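Local coordinates for protein alpha-glucosidase (Pseudoalteromonas sp. K8, PDB 5HQA) that hydrolyses alpha-glucosidic linkages as a calcium-dependent family 97 glycoside hydrolase whose activity is raised by chloride, at residues P146-N151 with Q206-P211; W150-Y155 with E408-Q413; Y296-A301 with T343-Q348. One frame throughout, in Å; residues are numbered along the deposited sequence.

Contact 1: P146-N151 with Q206-P211; sequences PARGWN and QADLTP
Arg148 reaches from its loop to the end of strand 204-209 and spends its guanidinium on Asp208 and Thr210. NH1 and NH2 approach end-on and converge on a single carboxylate oxygen, Asp208 OD1, at 2.9 Å from NH1 and 3.1 Å from NH2. Both nitrogens come from the same face of the carboxylate, well above its plane, while OD1 itself lies almost exactly in the guanidinium plane; the two flat groups are turned 66° apart. This salt bridge leaves OD2 to Asn198 of the neighbouring strand 195-199. NH2 also donates a hydrogen bond to Thr210 OG1 at 2.9 Å, again near the guanidinium plane, and makes a weak bond to the backbone oxygen Asp208 O. The loop lies between strands 141-144 and 158-161 of one antiparallel sheet of the N-terminal domain, whose sequence family belongs to the galactose mutarotase clan, and strand 204-209 belongs to another, so the arginine ties one sheet's connection to the other sheet. Its chain, bent at chi2 (-85°), turns the head toward the strand, where Pro211 CD lies over one guanidinium face, 4.4 Å from Arg148 CZ. A methionine in place of Arg148 would probably leave the Asp208 carboxylate without its positive mate and Thr210 OG1 without this donor. Thr210 OG1 is also hydrogen-bonded to Asp411, from the segment that precedes helix 413-428.

Contact 2: W150-Y155 with E408-Q413; sequences WNRYEY and EWHDGQ. With CA (calcium ion), chain C; AC1 (4,6-dideoxy-4-{[(1S,4R,5S,6S)-4,5,6-trihydroxy-3-(hydroxymethyl)cyclohex-2-en-1-yl]amino}-alpha-D-glucopyranose), chain B.
Arg152 crosses His410 on its way to the sugar site, and its side chain can be followed atom by atom. CB leaves the Asn151-Glu154 type II' turn in the direction of the 408-413 segment, and CG comes to 4.0 Å from His410 ND1. CD then sits over one face of the imidazole, offset toward the rim and 3.5 Å from the ring centroid, a CH-pi contact whose closest ring atom is CE1. At chi3 (-44°) the chain bends, carrying the head past the ring. NH1 turns to the backbone oxygen of Ala391, while NH2 makes a salt bridge of 2.6 Å to Glu154 OE2. The same NH2 gives a long but nearly straight hydrogen bond, 3.3 Å and 171°, to O2 of the acarviosine unit (AC1) of the bound acarbose, which lies at the guanidinium edge. The imidazole is itself held by His410 NE2, bonded to the backbone oxygen of Tyr389. Further along, the hydroxyl of Tyr153, whose strongest polar partner is Lys440, packs 3.8 Å from Asp411 CB, and a water joins Tyr153 OH to Asp411 OD2; Thr210 also bonds that carboxylate. Arg152 thus acts as a second-shell residue for the metal: its bond to OE2 probably steadies the carboxylate of Glu154, whose OE1 binds calcium at 2.4 Å. Glu437, Glu455 and Glu461 supply the other protein ligands, and AC1 O3, N4A and O2B bind the same ion, a carboxylate-rich calcium site in the sugar pocket, as in other calcium-dependent glycoside hydrolases of family 97.

Contact 3: Y296-A301 with T343-Q348; sequences YMDFAA and TKYSKQ
Met297 packs against Ser346 and Tyr345 on the inner side of this helix pair, while Asp298 meets Tyr345 on the outer one. On the buried side Met297 CE approaches the backbone of the facing helix, 3.4 Å from Ser346 CA, though Ser346 has a second conformer and the tightness is uncertain; it also touches Ser346 CB. The sulfur lies beside the Tyr345 ring rather than over it: SD is in the ring plane, 3.8 Å from Tyr345 CD2, an edge-on Met-aromatic contact. Ser346 OG donates to Thr343 O at 2.6 Å and is also hydrogen-bonded to Asn381.

Toward solvent the contact thins to a single polar link. Tyr345, its CG anti to the backbone N (chi1 -151°), extends across so that OH donates to the exposed Asp298 at OD1, 2.6 Å away, on the syn lone pair. Carboxylate and ring planes stand 64° apart.

The segment axes stay 10.7 Å apart at their closest and run nearly parallel, crossing at -15°. Met297 also touches Val308 of strand 307-310, which lies in the parallel sheet between strands 264-269 and 352-358. Such parallel helices packed outside successive parallel strands fit the beta/alpha repeat of the catalytic domain, whose family belongs to the TIM-barrel clan.

Contacts 1 and 2 form one continuous patch, their centres 8 Å apart, because both start from the loop after strand 141-144 and share Trp150 and Asn151. Contact 1 stays within the N-terminal domain; contact 2 carries the same loop across to the catalytic domain, placing N-terminal residues in the sugar pocket. Contact 3 belongs to the catalytic domain alone, on the helical outside of the barrel, about 36 Å centre to centre from contact 2 and 43 Å from contact 1. Along the chain it follows contact 1 yet is nested within the 253-residue separation closed by contact 2. The active site is therefore built jointly by two domains.

Contact 1: P146-N151 with Q206-P211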
loop_
_atom_site.group_PDB
_atom_site.type_symbol
_atom_site.label_atom_id
_atom_site.label_comp_id
_atom_site.label_asym_id
_atom_site.label_seq_id
_atom_site.Cartn_x
_atom_site.Cartn_y
_atom_site.Cartn_z
ATOM N N PRO A 146 11.942 10.397 0.561
ATOM C CA PRO A 146 13.060 10.295 -0.378
ATOM C C PRO A 146 13.161 8.897 -0.955
ATOM O O PRO A 146 12.830 7.901 -0.303
ATOM C CB PRO A 146 14.278 10.616 0.495
ATOM C CG PRO A 146 13.858 10.085 1.866
ATOM C CD PRO A 146 12.395 10.459 1.967
ATOM N N ALA A 147 13.643 8.828 -2.187
ATOM C CA ALA A 147 13.901 7.556 -2.841
ATOM C C ALA A 147 15.390 7.235 -2.799
ATOM O O ALA A 147 16.232 8.121 -2.634
ATOM C CB ALA A 147 13.419 7.578 -4.294
ATOM N N ARG A 148 15.696 5.944 -2.970
ATOM C CA ARG A 148 17.055 5.408 -3.018
ATOM C C ARG A 148 17.788 5.562 -1.691
ATOM O O ARG A 148 19.023 5.543 -1.659
ATOM C CB ARG A 148 17.874 6.051 -4.151
ATOM C CG ARG A 148 17.223 5.913 -5.540
ATOM C CD ARG A 148 17.543 4.571 -6.236
ATOM N NE ARG A 148 16.557 4.319 -7.283
ATOM C CZ ARG A 148 16.551 4.930 -8.469
ATOM N NH1 ARG A 148 17.507 5.806 -8.773
ATOM N NH2 ARG A 148 15.591 4.668 -9.352
ATOM N N GLY A 149 17.048 5.717 -0.587
ATOM C CA GLY A 149 17.666 5.855 0.713
ATOM C C GLY A 149 17.890 4.518 1.369
ATOM O O GLY A 149 17.386 3.490 0.922
ATOM N N TRP A 150 18.655 4.539 2.460
ATOM C CA TRP A 150 19.009 3.278 3.099
ATOM C C TRP A 150 17.798 2.579 3.707
ATOM O O TRP A 150 17.834 1.350 3.877
ATOM C CB TRP A 150 20.076 3.503 4.177
ATOM C CG TRP A 150 19.551 4.165 5.405
ATOM C CD1 TRP A 150 19.405 5.508 5.619
ATOM C CD2 TRP A 150 19.089 3.518 6.594
ATOM N NE1 TRP A 150 18.881 5.734 6.869
ATOM C CE2 TRP A 150 18.675 4.528 7.488
ATOM C CE3 TRP A 150 18.981 2.187 6.987
ATOM C CZ2 TRP A 150 18.172 4.248 8.747
ATOM C CZ3 TRP A 150 18.473 1.907 8.249
ATOM C CH2 TRP A 150 18.073 2.933 9.111
ATOM N N ASN A 151 16.717 3.313 4.003
ATOM C CA ASN A 151 15.557 2.696 4.640
ATOM C C ASN A 151 14.369 2.503 3.701
ATOM O O ASN A 151 13.243 2.350 4.180
ATOM C CB ASN A 151 15.115 3.484 5.878
ATOM C CG ASN A 151 14.749 2.563 7.035
ATOM O OD1 ASN A 151 15.358 1.507 7.202
ATOM N ND2 ASN A 151 13.744 2.937 7.816
ATOM N N GLN A 206 11.621 13.751 -13.839
ATOM C CA GLN A 206 11.941 12.761 -14.856
ATOM C C GLN A 206 11.885 11.366 -14.251
ATOM O O GLN A 206 12.321 11.157 -13.115
ATOM C CB GLN A 206 13.328 13.030 -15.439
ATOM C CG GLN A 206 13.684 12.223 -16.675
ATOM C CD GLN A 206 15.119 12.503 -17.096
ATOM O OE1 GLN A 206 16.040 12.401 -16.282
ATOM N NE2 GLN A 206 15.314 12.875 -18.349
ATOM N N ALA A 207 11.321 10.418 -15.005
ATOM C CA ALA A 207 11.355 9.017 -14.600
ATOM C C ALA A 207 12.795 8.578 -14.370
ATOM O O ALA A 207 13.680 8.830 -15.196
ATOM C CB ALA A 207 10.697 8.131 -15.663
ATOM N N ASP A 208 13.028 7.935 -13.231
ATOM C CA ASP A 208 14.352 7.462 -12.836
ATOM C C ASP A 208 14.165 5.991 -12.465
ATOM O O ASP A 208 13.695 5.681 -11.368
ATOM C CB ASP A 208 14.881 8.306 -11.675
ATOM C CG ASP A 208 16.320 7.983 -11.307
ATOM O OD1 ASP A 208 16.709 6.795 -11.364
ATOM O OD2 ASP A 208 17.061 8.925 -10.934
ATOM N N LEU A 209 14.481 5.087 -13.390
ATOM C CA LEU A 209 14.172 3.673 -13.204
ATOM C C LEU A 209 15.203 3.025 -12.289
ATOM O O LEU A 209 16.406 3.204 -12.478
ATOM C CB LEU A 209 14.138 2.951 -14.550
ATOM C CG LEU A 209 13.076 3.459 -15.528
ATOM C CD1 LEU A 209 13.060 2.587 -16.767
ATOM C CD2 LEU A 209 11.685 3.474 -14.873
ATOM N N THR A 210 14.738 2.262 -11.314
ATOM C CA THR A 210 15.662 1.636 -10.372
ATOM C C THR A 210 16.441 0.525 -11.066
ATOM O O THR A 210 15.829 -0.402 -11.605
ATOM C CB THR A 210 14.888 1.098 -9.178
ATOM O OG1 THR A 210 14.222 2.188 -8.533
ATOM C CG2 THR A 210 15.844 0.446 -8.199
ATOM N N PRO A 211 17.767 0.572 -11.079
ATOM C CA PRO A 211 18.541 -0.282 -11.982
ATOM C C PRO A 211 18.943 -1.619 -11.369
ATOM O O PRO A 211 18.883 -1.832 -10.155
ATOM C CB PRO A 211 19.789 0.564 -12.242
ATOM C CG PRO A 211 20.002 1.252 -10.930
ATOM C CD PRO A 211 18.606 1.606 -10.450
#

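Contact 2: W150-Y155 with E408-Q413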
loop_
_atom_site.group_PDB
_atom_site.type_symbol
_atom_site.label_atom_id
_atom_site.label_comp_id
_atom_site.label_asym_id
_atom_site.label_seq_id
_atom_site.Cartn_x
_atom_site.Cartn_y
_atom_site.Cartn_z
ATOM N N TRP A 150 18.655 4.539 2.460
ATOM C CA TRP A 150 19.009 3.278 3.099
ATOM C C TRP A 150 17.798 2.579 3.707
ATOM O O TRP A 150 17.834 1.350 3.877
ATOM C CB TRP A 150 20.076 3.503 4.177
ATOM C CG TRP A 150 19.551 4.165 5.405
ATOM C CD1 TRP A 150 19.405 5.508 5.619
ATOM C CD2 TRP A 150 19.089 3.518 6.594
ATOM N NE1 TRP A 150 18.881 5.734 6.869
ATOM C CE2 TRP A 150 18.675 4.528 7.488
ATOM C CE3 TRP A 150 18.981 2.187 6.987
ATOM C CZ2 TRP A 150 18.172 4.248 8.747
ATOM C CZ3 TRP A 150 18.473 1.907 8.249
ATOM C CH2 TRP A 150 18.073 2.933 9.111
ATOM N N ASN A 151 16.717 3.313 4.003
ATOM C CA ASN A 151 15.557 2.696 4.640
ATOM C C ASN A 151 14.369 2.503 3.701
ATOM O O ASN A 151 13.243 2.350 4.180
ATOM C CB ASN A 151 15.115 3.484 5.878
ATOM C CG ASN A 151 14.749 2.563 7.035
ATOM O OD1 ASN A 151 15.358 1.507 7.202
ATOM N ND2 ASN A 151 13.744 2.937 7.816
ATOM N N ARG A 152 14.594 2.479 2.385
ATOM C CA ARG A 152 13.586 2.000 1.405
ATOM C C ARG A 152 12.369 2.924 1.462
ATOM O O ARG A 152 12.518 4.145 1.288
ATOM C CB ARG A 152 13.284 0.521 1.673
ATOM C CG ARG A 152 14.494 -0.440 1.652
ATOM C CD ARG A 152 14.072 -1.835 2.160
ATOM N NE ARG A 152 13.246 -1.662 3.344
ATOM C CZ ARG A 152 13.716 -1.549 4.573
ATOM N NH1 ARG A 152 15.012 -1.652 4.804
ATOM N NH2 ARG A 152 12.881 -1.347 5.576
ATOM N N TYR A 153 11.157 2.403 1.679
ATOM C CA TYR A 153 9.966 3.235 1.783
ATOM C C TYR A 153 9.686 3.683 3.210
ATOM O O TYR A 153 8.729 4.437 3.428
ATOM C CB TYR A 153 8.726 2.488 1.264
ATOM C CG TYR A 153 8.791 1.997 -0.166
ATOM C CD1 TYR A 153 8.879 2.892 -1.235
ATOM C CD2 TYR A 153 8.711 0.634 -0.451
ATOM C CE1 TYR A 153 8.917 2.433 -2.559
ATOM C CE2 TYR A 153 8.745 0.166 -1.758
ATOM C CZ TYR A 153 8.851 1.070 -2.806
ATOM O OH TYR A 153 8.889 0.590 -4.096
ATOM N N GLU A 154 10.471 3.225 4.186
ATOM C CA GLU A 154 10.138 3.438 5.596
ATOM C C GLU A 154 10.745 4.756 6.085
ATOM O O GLU A 154 11.735 4.802 6.820
ATOM C CB GLU A 154 10.591 2.244 6.432
ATOM C CG GLU A 154 9.721 0.998 6.193
ATOM C CD GLU A 154 10.218 -0.244 6.936
ATOM O OE1 GLU A 154 9.433 -1.208 7.083
ATOM O OE2 GLU A 154 11.392 -0.258 7.365
ATOM N N TYR A 155 10.108 5.851 5.660
ATOM C CA TYR A 155 10.469 7.205 6.061
ATOM C C TYR A 155 9.216 7.958 6.476
ATOM O O TYR A 155 8.124 7.682 5.975
ATOM C CB TYR A 155 11.136 7.973 4.910
ATOM C CG TYR A 155 12.532 7.506 4.614
ATOM C CD1 TYR A 155 13.614 8.050 5.298
ATOM C CD2 TYR A 155 12.776 6.514 3.664
ATOM C CE1 TYR A 155 14.914 7.626 5.038
ATOM C CE2 TYR A 155 14.069 6.081 3.402
ATOM C CZ TYR A 155 15.135 6.644 4.095
ATOM O OH TYR A 155 16.427 6.236 3.851
ATOM N N GLU A 408 21.168 -6.038 -5.099
ATOM C CA GLU A 408 20.116 -5.462 -5.923
ATOM C C GLU A 408 19.227 -4.575 -5.060
ATOM O O GLU A 408 19.247 -4.641 -3.827
ATOM C CB GLU A 408 19.273 -6.554 -6.602
ATOM C CG GLU A 408 20.087 -7.581 -7.386
ATOM C CD GLU A 408 20.701 -7.040 -8.682
ATOM O OE1 GLU A 408 20.404 -5.888 -9.076
ATOM O OE2 GLU A 408 21.486 -7.786 -9.317
ATOM N N TRP A 409 18.425 -3.753 -5.735
ATOM C CA TRP A 409 17.405 -2.936 -5.097
ATOM C C TRP A 409 16.112 -3.721 -4.921
ATOM O O TRP A 409 15.764 -4.574 -5.746
ATOM C CB TRP A 409 17.119 -1.699 -5.941
ATOM C CG TRP A 409 18.244 -0.716 -5.968
ATOM C CD1 TRP A 409 19.256 -0.653 -6.879
ATOM C CD2 TRP A 409 18.470 0.353 -5.038
ATOM N NE1 TRP A 409 20.108 0.388 -6.571
ATOM C CE2 TRP A 409 19.648 1.020 -5.443
ATOM C CE3 TRP A 409 17.783 0.819 -3.903
ATOM C CZ2 TRP A 409 20.160 2.128 -4.753
ATOM C CZ3 TRP A 409 18.303 1.913 -3.206
ATOM C CH2 TRP A 409 19.482 2.550 -3.634
ATOM N N HIS A 410 15.378 -3.396 -3.847
ATOM C CA HIS A 410 14.052 -3.980 -3.653
ATOM C C HIS A 410 13.103 -3.639 -4.789
ATOM O O HIS A 410 12.129 -4.362 -4.995
ATOM C CB HIS A 410 13.411 -3.491 -2.351
ATOM C CG HIS A 410 14.050 -4.033 -1.109
ATOM N ND1 HIS A 410 15.299 -3.637 -0.679
ATOM C CD2 HIS A 410 13.596 -4.920 -0.189
ATOM C CE1 HIS A 410 15.594 -4.271 0.445
ATOM N NE2 HIS A 410 14.576 -5.054 0.764
ATOM N N ASP A 411 13.344 -2.543 -5.513
ATOM C CA ASP A 411 12.379 -2.083 -6.509
ATOM C C ASP A 411 12.944 -2.092 -7.932
ATOM O O ASP A 411 12.386 -1.446 -8.827
ATOM C CB ASP A 411 11.826 -0.701 -6.125
ATOM C CG ASP A 411 12.902 0.364 -5.911
ATOM O OD1 ASP A 411 13.964 0.070 -5.313
ATOM O OD2 ASP A 411 12.655 1.532 -6.308
ATOM N N GLY A 412 14.021 -2.846 -8.179
ATOM C CA GLY A 412 14.456 -3.069 -9.543
ATOM C C GLY A 412 13.649 -4.166 -10.238
ATOM O O GLY A 412 12.830 -4.859 -9.632
ATOM N N GLN A 413 13.893 -4.313 -11.547
ATOM C CA GLN A 413 13.219 -5.359 -12.319
ATOM C C GLN A 413 13.440 -6.743 -11.709
ATOM O O GLN A 413 12.511 -7.559 -11.650
ATOM C CB GLN A 413 13.707 -5.335 -13.769
ATOM C CG GLN A 413 13.146 -6.452 -14.644
ATOM C CD GLN A 413 13.729 -6.420 -16.043
ATOM O OE1 GLN A 413 14.858 -5.969 -16.247
ATOM N NE2 GLN A 413 12.959 -6.888 -17.018
HETATM CA CA CA C . 9.314 -3.337 8.262
HETATM C C1 AC1 B . 14.677 -2.874 10.416
HETATM O O2 AC1 B . 14.074 -1.429 8.604
HETATM C C2 AC1 B . 13.811 -2.722 9.174
HETATM C C4A AC1 B . 8.851 -8.006 11.424
HETATM C C3 AC1 B . 12.350 -2.900 9.490
HETATM O O3 AC1 B . 11.553 -2.679 8.313
HETATM C C4 AC1 B . 12.117 -4.269 10.073
HETATM N N4A AC1 B . 10.670 -4.647 10.147
HETATM C C5 AC1 B . 12.745 -4.109 11.448
HETATM O O5 AC1 B . 14.220 -4.020 11.268
HETATM C C6 AC1 B . 12.447 -5.216 12.411
HETATM C C1B AC1 B . 10.343 -6.011 9.598
HETATM C C2B AC1 B . 8.695 -6.270 9.661
HETATM O O2B AC1 B . 8.059 -5.134 9.077
HETATM C C3B AC1 B . 8.270 -6.548 10.972
HETATM O O3B AC1 B . 6.828 -6.597 11.105
HETATM O O4 AC1 B . 8.549 -8.251 12.784
HETATM C C5B AC1 B . 10.275 -8.136 11.218
HETATM C C7B AC1 B . 11.030 -7.088 10.229
HETATM C C6B AC1 B . 10.886 -9.534 11.414
HETATM O O6B AC1 B . 10.510 -10.318 10.325
HETATM O O HOH W 1 9.920 2.097 -5.941
#

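Contact 3: Y296-A301 with T343-Q348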
loop_
_atom_site.group_PDB
_atom_site.type_symbol
_atom_site.label_atom_id
_atom_site.label_comp_id
_atom_site.label_asym_id
_atom_site.label_seq_id
_atom_site.Cartn_x
_atom_site.Cartn_y
_atom_site.Cartn_z
ATOM N N TYR A 296 -2.191 -17.911 22.312
ATOM C CA TYR A 296 -2.726 -16.919 21.380
ATOM C C TYR A 296 -3.913 -17.474 20.597
ATOM O O TYR A 296 -4.889 -16.753 20.347
ATOM C CB TYR A 296 -1.626 -16.442 20.426
ATOM C CG TYR A 296 -0.794 -15.294 20.965
ATOM C CD1 TYR A 296 0.091 -15.483 22.021
ATOM C CD2 TYR A 296 -0.891 -14.020 20.408
ATOM C CE1 TYR A 296 0.851 -14.433 22.509
ATOM C CE2 TYR A 296 -0.132 -12.962 20.892
ATOM C CZ TYR A 296 0.733 -13.178 21.941
ATOM O OH TYR A 296 1.488 -12.135 22.428
ATOM N N MET A 297 -3.856 -18.749 20.197
ATOM C CA MET A 297 -4.977 -19.331 19.463
ATOM C C MET A 297 -6.231 -19.378 20.317
ATOM O O MET A 297 -7.337 -19.129 19.819
ATOM C CB MET A 297 -4.623 -20.730 18.963
ATOM C CG MET A 297 -3.720 -20.707 17.742
ATOM S SD MET A 297 -2.941 -22.307 17.460
ATOM C CE MET A 297 -3.569 -22.718 15.882
ATOM N N ASP A 298 -6.083 -19.706 21.605
ATOM C CA ASP A 298 -7.227 -19.687 22.515
ATOM C C ASP A 298 -7.845 -18.299 22.570
ATOM O O ASP A 298 -9.068 -18.147 22.508
ATOM C CB ASP A 298 -6.806 -20.129 23.919
ATOM C CG ASP A 298 -6.462 -21.607 23.997
ATOM O OD1 ASP A 298 -6.947 -22.389 23.148
ATOM O OD2 ASP A 298 -5.715 -21.990 24.928
ATOM N N PHE A 299 -7.004 -17.273 22.694
ATOM C CA PHE A 299 -7.493 -15.899 22.715
ATOM C C PHE A 299 -8.194 -15.555 21.408
ATOM O O PHE A 299 -9.291 -14.984 21.410
ATOM C CB PHE A 299 -6.322 -14.944 22.979
ATOM C CG PHE A 299 -6.715 -13.490 23.064
ATOM C CD1 PHE A 299 -7.070 -12.926 24.280
ATOM C CD2 PHE A 299 -6.708 -12.683 21.928
ATOM C CE1 PHE A 299 -7.423 -11.589 24.362
ATOM C CE2 PHE A 299 -7.064 -11.348 22.004
ATOM C CZ PHE A 299 -7.421 -10.798 23.229
ATOM N N ALA A 300 -7.567 -15.891 20.277
ATOM C CA ALA A 300 -8.175 -15.609 18.980
ATOM C C ALA A 300 -9.526 -16.296 18.840
ATOM O O ALA A 300 -10.490 -15.693 18.350
ATOM C CB ALA A 300 -7.239 -16.039 17.851
ATOM N N ALA A 301 -9.626 -17.553 19.280
ATOM C CA ALA A 301 -10.897 -18.263 19.173
ATOM C C ALA A 301 -11.971 -17.597 20.026
ATOM O O ALA A 301 -13.130 -17.495 19.609
ATOM C CB ALA A 301 -10.721 -19.728 19.575
ATOM N N THR A 343 -0.807 -27.609 14.082
ATOM C CA THR A 343 -1.731 -27.920 12.995
ATOM C C THR A 343 -3.002 -28.565 13.534
ATOM O O THR A 343 -4.114 -28.189 13.150
ATOM C CB THR A 343 -1.053 -28.842 11.977
ATOM O OG1 THR A 343 0.059 -28.161 11.389
ATOM C CG2 THR A 343 -2.030 -29.246 10.879
ATOM N N LYS A 344 -2.850 -29.547 14.431
ATOM C CA LYS A 344 -4.021 -30.156 15.056
ATOM C C LYS A 344 -4.791 -29.133 15.875
ATOM O O LYS A 344 -6.026 -29.101 15.843
ATOM C CB LYS A 344 -3.610 -31.329 15.948
ATOM C CG LYS A 344 -2.865 -32.434 15.231
ATOM C CD LYS A 344 -2.543 -33.585 16.181
ATOM C CE LYS A 344 -3.580 -34.683 16.085
ATOM N NZ LYS A 344 -3.518 -35.351 14.754
ATOM N N TYR A 345 -4.076 -28.288 16.619
ATOM C CA TYR A 345 -4.753 -27.290 17.436
ATOM C C TYR A 345 -5.494 -26.272 16.575
ATOM O O TYR A 345 -6.547 -25.770 16.988
ATOM C CB TYR A 345 -3.745 -26.604 18.359
ATOM C CG TYR A 345 -4.359 -26.117 19.650
ATOM C CD1 TYR A 345 -4.883 -27.018 20.573
ATOM C CD2 TYR A 345 -4.419 -24.763 19.947
ATOM C CE1 TYR A 345 -5.447 -26.583 21.756
ATOM C CE2 TYR A 345 -4.979 -24.319 21.133
ATOM C CZ TYR A 345 -5.491 -25.233 22.033
ATOM O OH TYR A 345 -6.052 -24.791 23.210
ATOM N N SER A 346 -4.964 -25.961 15.384
ATOM C CA SER A 346 -5.658 -25.057 14.469
ATOM C C SER A 346 -7.015 -25.617 14.070
ATOM O O SER A 346 -8.009 -24.883 14.017
ATOM C CB SER A 346 -4.801 -24.795 13.225
ATOM O OG SER A 346 -4.881 -25.865 12.285
ATOM N N LYS A 347 -7.074 -26.919 13.792
ATOM C CA LYS A 347 -8.341 -27.539 13.432
ATOM C C LYS A 347 -9.284 -27.591 14.627
ATOM O O LYS A 347 -10.488 -27.365 14.476
ATOM C CB LYS A 347 -8.083 -28.930 12.852
ATOM C CG LYS A 347 -7.322 -28.869 11.525
ATOM C CD LYS A 347 -6.822 -30.226 11.035
ATOM C CE LYS A 347 -6.001 -30.056 9.752
ATOM N NZ LYS A 347 -5.232 -31.284 9.383
ATOM N N GLN A 348 -8.756 -27.858 15.826
ATOM C CA GLN A 348 -9.599 -27.884 17.020
ATOM C C GLN A 348 -10.226 -26.523 17.285
ATOM O O GLN A 348 -11.427 -26.420 17.557
ATOM C CB GLN A 348 -8.795 -28.306 18.247
ATOM C CG GLN A 348 -8.319 -29.732 18.301
ATOM C CD GLN A 348 -7.494 -29.967 19.551
ATOM O OE1 GLN A 348 -7.873 -29.529 20.648
ATOM N NE2 GLN A 348 -6.342 -30.621 19.394
#